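PDB 3BY6: predicted transcriptional regulator from Oenococcus oeni, which probably binds DNA and regulates transcription as a GntR-type bacterial regulator. Local coordinates for residues 12-21 and 51-62. Sequence-based numbering, arbitrary orientation.
Sequences VYLQLVDRIK and TVAKAYKELEAQ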
loop_
_atom_site.group_PDB
_atom_site.type_symbol
_atom_site.label_atom_id
_atom_site.label_comp_id
_atom_site.label_asym_id
_atom_site.label_seq_id
_atom_site.Cartn_x
_atom_site.Cartn_y
_atom_site.Cartn_z
ATOM N N VAL D 12 -5.804 -0.354 -14.596
ATOM C CA VAL D 12 -6.846 -1.290 -14.251
ATOM C C VAL D 12 -6.429 -2.747 -14.587
ATOM O O VAL D 12 -6.739 -3.693 -13.827
ATOM C CB VAL D 12 -8.206 -0.913 -14.897
ATOM C CG1 VAL D 12 -9.277 -1.936 -14.528
ATOM C CG2 VAL D 12 -8.641 0.500 -14.427
ATOM N N TYR D 13 -5.696 -2.912 -15.694
ATOM C CA TYR D 13 -5.298 -4.265 -16.146
ATOM C C TYR D 13 -4.431 -4.958 -15.088
ATOM O O TYR D 13 -4.592 -6.155 -14.860
ATOM C CB TYR D 13 -4.684 -4.247 -17.560
ATOM C CG TYR D 13 -3.204 -4.016 -17.664
ATOM C CD1 TYR D 13 -2.662 -2.735 -17.642
ATOM C CD2 TYR D 13 -2.342 -5.078 -17.821
ATOM C CE1 TYR D 13 -1.269 -2.539 -17.748
ATOM C CE2 TYR D 13 -0.970 -4.906 -17.937
ATOM C CZ TYR D 13 -0.429 -3.643 -17.908
ATOM O OH TYR D 13 0.953 -3.520 -18.019
ATOM N N LEU D 14 -3.593 -4.193 -14.384
ATOM C CA LEU D 14 -2.747 -4.727 -13.314
ATOM C C LEU D 14 -3.504 -4.885 -12.018
ATOM O O LEU D 14 -3.174 -5.737 -11.214
ATOM C CB LEU D 14 -1.499 -3.852 -13.103
ATOM C CG LEU D 14 -0.575 -3.865 -14.326
ATOM C CD1 LEU D 14 0.356 -2.616 -14.388
ATOM C CD2 LEU D 14 0.212 -5.172 -14.431
ATOM N N GLN D 15 -4.538 -4.086 -11.781
ATOM C CA GLN D 15 -5.379 -4.380 -10.631
ATOM C C GLN D 15 -6.132 -5.705 -10.819
ATOM O O GLN D 15 -6.405 -6.414 -9.853
ATOM C CB GLN D 15 -6.336 -3.241 -10.358
ATOM C CG GLN D 15 -5.613 -1.906 -10.030
ATOM C CD GLN D 15 -6.561 -0.775 -9.712
ATOM O OE1 GLN D 15 -7.594 -0.971 -9.069
ATOM N NE2 GLN D 15 -6.209 0.426 -10.160
ATOM N N LEU D 16 -6.486 -6.022 -12.054
ATOM C CA LEU D 16 -7.144 -7.293 -12.340
ATOM C C LEU D 16 -6.151 -8.462 -12.327
ATOM O O LEU D 16 -6.492 -9.526 -11.851
ATOM C CB LEU D 16 -7.852 -7.264 -13.693
ATOM C CG LEU D 16 -8.583 -8.554 -14.108
ATOM C CD1 LEU D 16 -9.525 -9.077 -13.023
ATOM C CD2 LEU D 16 -9.346 -8.248 -15.410
ATOM N N VAL D 17 -4.956 -8.248 -12.866
ATOM C CA VAL D 17 -3.847 -9.199 -12.706
ATOM C C VAL D 17 -3.681 -9.503 -11.215
ATOM O O VAL D 17 -3.604 -10.690 -10.828
ATOM C CB VAL D 17 -2.490 -8.670 -13.347
ATOM C CG1 VAL D 17 -1.240 -9.529 -12.938
ATOM C CG2 VAL D 17 -2.594 -8.570 -14.893
ATOM N N ASP D 18 -3.662 -8.461 -10.377
ATOM C CA ASP D 18 -3.457 -8.648 -8.930
ATOM C C ASP D 18 -4.595 -9.445 -8.360
ATOM O O ASP D 18 -4.419 -10.290 -7.457
ATOM C CB ASP D 18 -3.459 -7.330 -8.141
ATOM C CG ASP D 18 -2.285 -6.380 -8.464
ATOM O OD1 ASP D 18 -1.267 -6.768 -9.063
ATOM O OD2 ASP D 18 -2.426 -5.194 -8.089
ATOM N N ARG D 19 -5.808 -9.130 -8.820
ATOM C CA ARG D 19 -6.997 -9.747 -8.216
ATOM C C ARG D 19 -6.970 -11.240 -8.489
ATOM O O ARG D 19 -7.207 -12.062 -7.590
ATOM C CB ARG D 19 -8.301 -9.148 -8.763
ATOM C CG ARG D 19 -9.555 -9.824 -8.245
ATOM C CD ARG D 19 -10.799 -9.268 -8.976
ATOM N NE ARG D 19 -12.079 -9.546 -8.307
ATOM C CZ ARG D 19 -12.492 -8.984 -7.165
ATOM N NH1 ARG D 19 -11.716 -8.130 -6.495
ATOM N NH2 ARG D 19 -13.685 -9.297 -6.665
ATOM N N ILE D 20 -6.692 -11.588 -9.731
ATOM C CA ILE D 20 -6.700 -13.009 -10.111
ATOM C C ILE D 20 -5.593 -13.836 -9.436
ATOM O O ILE D 20 -5.847 -14.972 -8.986
ATOM C CB ILE D 20 -6.715 -13.182 -11.655
ATOM C CG1 ILE D 20 -8.143 -12.858 -12.177
ATOM C CG2 ILE D 20 -6.291 -14.586 -12.042
ATOM C CD1 ILE D 20 -8.242 -12.504 -13.655
ATOM N N LYS D 21 -4.388 -13.273 -9.330
ATOM C CA LYS D 21 -3.304 -13.981 -8.641
ATOM C C LYS D 21 -3.603 -14.220 -7.177
ATOM O O LYS D 21 -3.127 -15.183 -6.573
ATOM C CB LYS D 21 -2.008 -13.201 -8.726
ATOM C CG LYS D 21 -1.419 -13.162 -10.106
ATOM C CD LYS D 21 -0.319 -12.115 -10.235
ATOM C CE LYS D 21 0.795 -12.292 -9.229
ATOM N NZ LYS D 21 1.618 -11.045 -9.186
ATOM N N THR D 51 -8.904 -4.136 -21.819
ATOM C CA THR D 51 -8.205 -4.050 -20.549
ATOM C C THR D 51 -8.076 -5.454 -19.973
ATOM O O THR D 51 -7.007 -5.851 -19.551
ATOM C CB THR D 51 -8.980 -3.081 -19.609
ATOM O OG1 THR D 51 -8.996 -1.788 -20.216
ATOM C CG2 THR D 51 -8.368 -2.979 -18.194
ATOM N N VAL D 52 -9.169 -6.210 -19.993
ATOM C CA VAL D 52 -9.150 -7.594 -19.536
ATOM C C VAL D 52 -8.186 -8.441 -20.398
ATOM O O VAL D 52 -7.447 -9.282 -19.874
ATOM C CB VAL D 52 -10.561 -8.209 -19.556
ATOM C CG1 VAL D 52 -10.494 -9.759 -19.358
ATOM C CG2 VAL D 52 -11.458 -7.530 -18.492
ATOM N N ALA D 53 -8.177 -8.193 -21.708
ATOM C CA ALA D 53 -7.221 -8.836 -22.594
ATOM C C ALA D 53 -5.774 -8.521 -22.202
ATOM O O ALA D 53 -4.938 -9.404 -22.254
ATOM C CB ALA D 53 -7.484 -8.450 -24.021
ATOM N N LYS D 54 -5.471 -7.279 -21.801
ATOM C CA LYS D 54 -4.113 -6.962 -21.331
ATOM C C LYS D 54 -3.814 -7.699 -20.020
ATOM O O LYS D 54 -2.701 -8.136 -19.800
ATOM C CB LYS D 54 -3.864 -5.447 -21.152
ATOM C CG LYS D 54 -4.261 -4.565 -22.328
ATOM C CD LYS D 54 -3.493 -3.208 -22.415
ATOM C CE LYS D 54 -3.422 -2.422 -21.098
ATOM N NZ LYS D 54 -2.255 -1.435 -21.129
ATOM N N ALA D 55 -4.813 -7.834 -19.156
ATOM C CA ALA D 55 -4.628 -8.531 -17.896
ATOM C C ALA D 55 -4.302 -10.005 -18.130
ATOM O O ALA D 55 -3.390 -10.553 -17.521
ATOM C CB ALA D 55 -5.874 -8.394 -17.049
ATOM N N TYR D 56 -5.070 -10.643 -19.017
ATOM C CA TYR D 56 -4.875 -12.051 -19.354
ATOM C C TYR D 56 -3.488 -12.300 -19.923
ATOM O O TYR D 56 -2.794 -13.223 -19.522
ATOM C CB TYR D 56 -5.968 -12.495 -20.338
ATOM C CG TYR D 56 -7.277 -12.953 -19.694
ATOM C CD1 TYR D 56 -7.565 -12.714 -18.337
ATOM C CD2 TYR D 56 -8.253 -13.617 -20.465
ATOM C CE1 TYR D 56 -8.789 -13.132 -17.775
ATOM C CE2 TYR D 56 -9.440 -14.059 -19.904
ATOM C CZ TYR D 56 -9.711 -13.815 -18.565
ATOM O OH TYR D 56 -10.904 -14.275 -18.028
ATOM N N LYS D 57 -3.091 -11.431 -20.840
ATOM C CA LYS D 57 -1.785 -11.480 -21.467
ATOM C C LYS D 57 -0.619 -11.413 -20.445
ATOM O O LYS D 57 0.376 -12.131 -20.583
ATOM C CB LYS D 57 -1.722 -10.349 -22.485
ATOM C CG LYS D 57 -0.414 -10.202 -23.233
ATOM C CD LYS D 57 -0.466 -8.978 -24.156
ATOM C CE LYS D 57 0.850 -8.766 -24.901
ATOM N NZ LYS D 57 1.967 -8.525 -23.947
ATOM N N GLU D 58 -0.770 -10.573 -19.417
ATOM C CA GLU D 58 0.224 -10.420 -18.334
ATOM C C GLU D 58 0.190 -11.581 -17.323
ATOM O O GLU D 58 1.231 -12.048 -16.842
ATOM C CB GLU D 58 -0.006 -9.077 -17.607
ATOM C CG GLU D 58 0.902 -8.789 -16.382
ATOM C CD GLU D 58 2.389 -8.689 -16.717
ATOM O OE1 GLU D 58 2.706 -8.297 -17.856
ATOM O OE2 GLU D 58 3.248 -9.019 -15.855
ATOM N N LEU D 59 -1.001 -12.002 -16.928
ATOM C CA LEU D 59 -1.129 -13.193 -16.096
ATOM C C LEU D 59 -0.402 -14.365 -16.792
ATOM O O LEU D 59 0.203 -15.188 -16.136
ATOM C CB LEU D 59 -2.611 -13.579 -15.886
ATOM C CG LEU D 59 -3.413 -13.294 -14.594
ATOM C CD1 LEU D 59 -2.583 -12.937 -13.373
ATOM C CD2 LEU D 59 -4.468 -12.282 -14.847
ATOM N N GLU D 60 -0.477 -14.431 -18.115
ATOM C CA GLU D 60 0.168 -15.520 -18.842
ATOM C C GLU D 60 1.713 -15.424 -18.843
ATOM O O GLU D 60 2.401 -16.438 -18.632
ATOM C CB GLU D 60 -0.384 -15.614 -20.259
ATOM C CG GLU D 60 0.055 -16.875 -20.944
ATOM C CD GLU D 60 -0.850 -17.271 -22.088
ATOM O OE1 GLU D 60 -1.692 -16.420 -22.474
ATOM O OE2 GLU D 60 -0.707 -18.424 -22.586
ATOM N N ALA D 61 2.234 -14.206 -19.047
ATOM C CA ALA D 61 3.674 -13.898 -18.914
ATOM C C ALA D 61 4.240 -14.273 -17.547
ATOM O O ALA D 61 5.398 -14.692 -17.430
ATOM C CB ALA D 61 3.901 -12.442 -19.164
ATOM N N GLN D 62 3.426 -14.117 -16.502
ATOM C CA GLN D 62 3.830 -14.505 -15.142
ATOM C C GLN D 62 3.530 -15.960 -14.842
ATOM O O GLN D 62 3.620 -16.384 -13.688
ATOM C CB GLN D 62 3.140 -13.604 -14.120
ATOM C CG GLN D 62 3.427 -12.123 -14.338
ATOM C CD GLN D 62 2.800 -11.245 -13.317
ATOM O OE1 GLN D 62 2.544 -11.656 -12.199
ATOM N NE2 GLN D 62 2.566 -9.985 -13.689
#
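Tyr13 enters helix 51-61 as a knob into the hole formed by Thr51, Lys54, Ala55 and Glu58. Its CG lies between the backbone N and the carbonyl carbon (chi1 88°), which swings the ring across the Lys54 chain at about a right angle. Lys54, bent at chi3, lays CE over one ring face, 3.9 Å from the centroid of the Tyr13 ring, and sets NZ off-centre for a cation-pi contact; Leu14 CG backs the opposite face. A long, flexible lysine suits this place, its methylenes giving CH-pi contact and its ammonium the charge. With an alanine here in place of Tyr13, the hole would probably stay unfilled and Lys54 would lose its aromatic partner and be free to swing away.

Small Ala55 permits an axis separation of 8.1 Å, its methyl CB sitting close against the carbonyl Tyr13 O (3.4 Å). Apolar packing continues along the helices: Ala55 CB also meets Leu16 CD2 at 3.8 Å. Branched Val17 divides its work, CG2 resting against Ala55 and the aliphatic CB and CG of Glu58 while CG1 meets Leu59 CD1 at 3.7 Å. Leu59 CD2 packs on Ile20, whose CD1 approaches the edge of the Tyr56 ring; the Tyr56 hydroxyl is hydrogen-bonded to Thr41 OG1 and Pro36 O.

Polar contacts gather at the C-terminal end of helix 51-61. Lys21 NZ gives a weak hydrogen bond to Gln62 OE1 (3.2 Å). Gln62 NE2 points at Glu58 OE2, but the modelled 2.5 Å is too short to trust in detail.

The helices cross at -50°, and with helix 38-45 against Leu16 and Val52 they form the three-helix core of a GntR-type winged helix-turn-helix domain, in which helix 49-61 is probably the recognition helix.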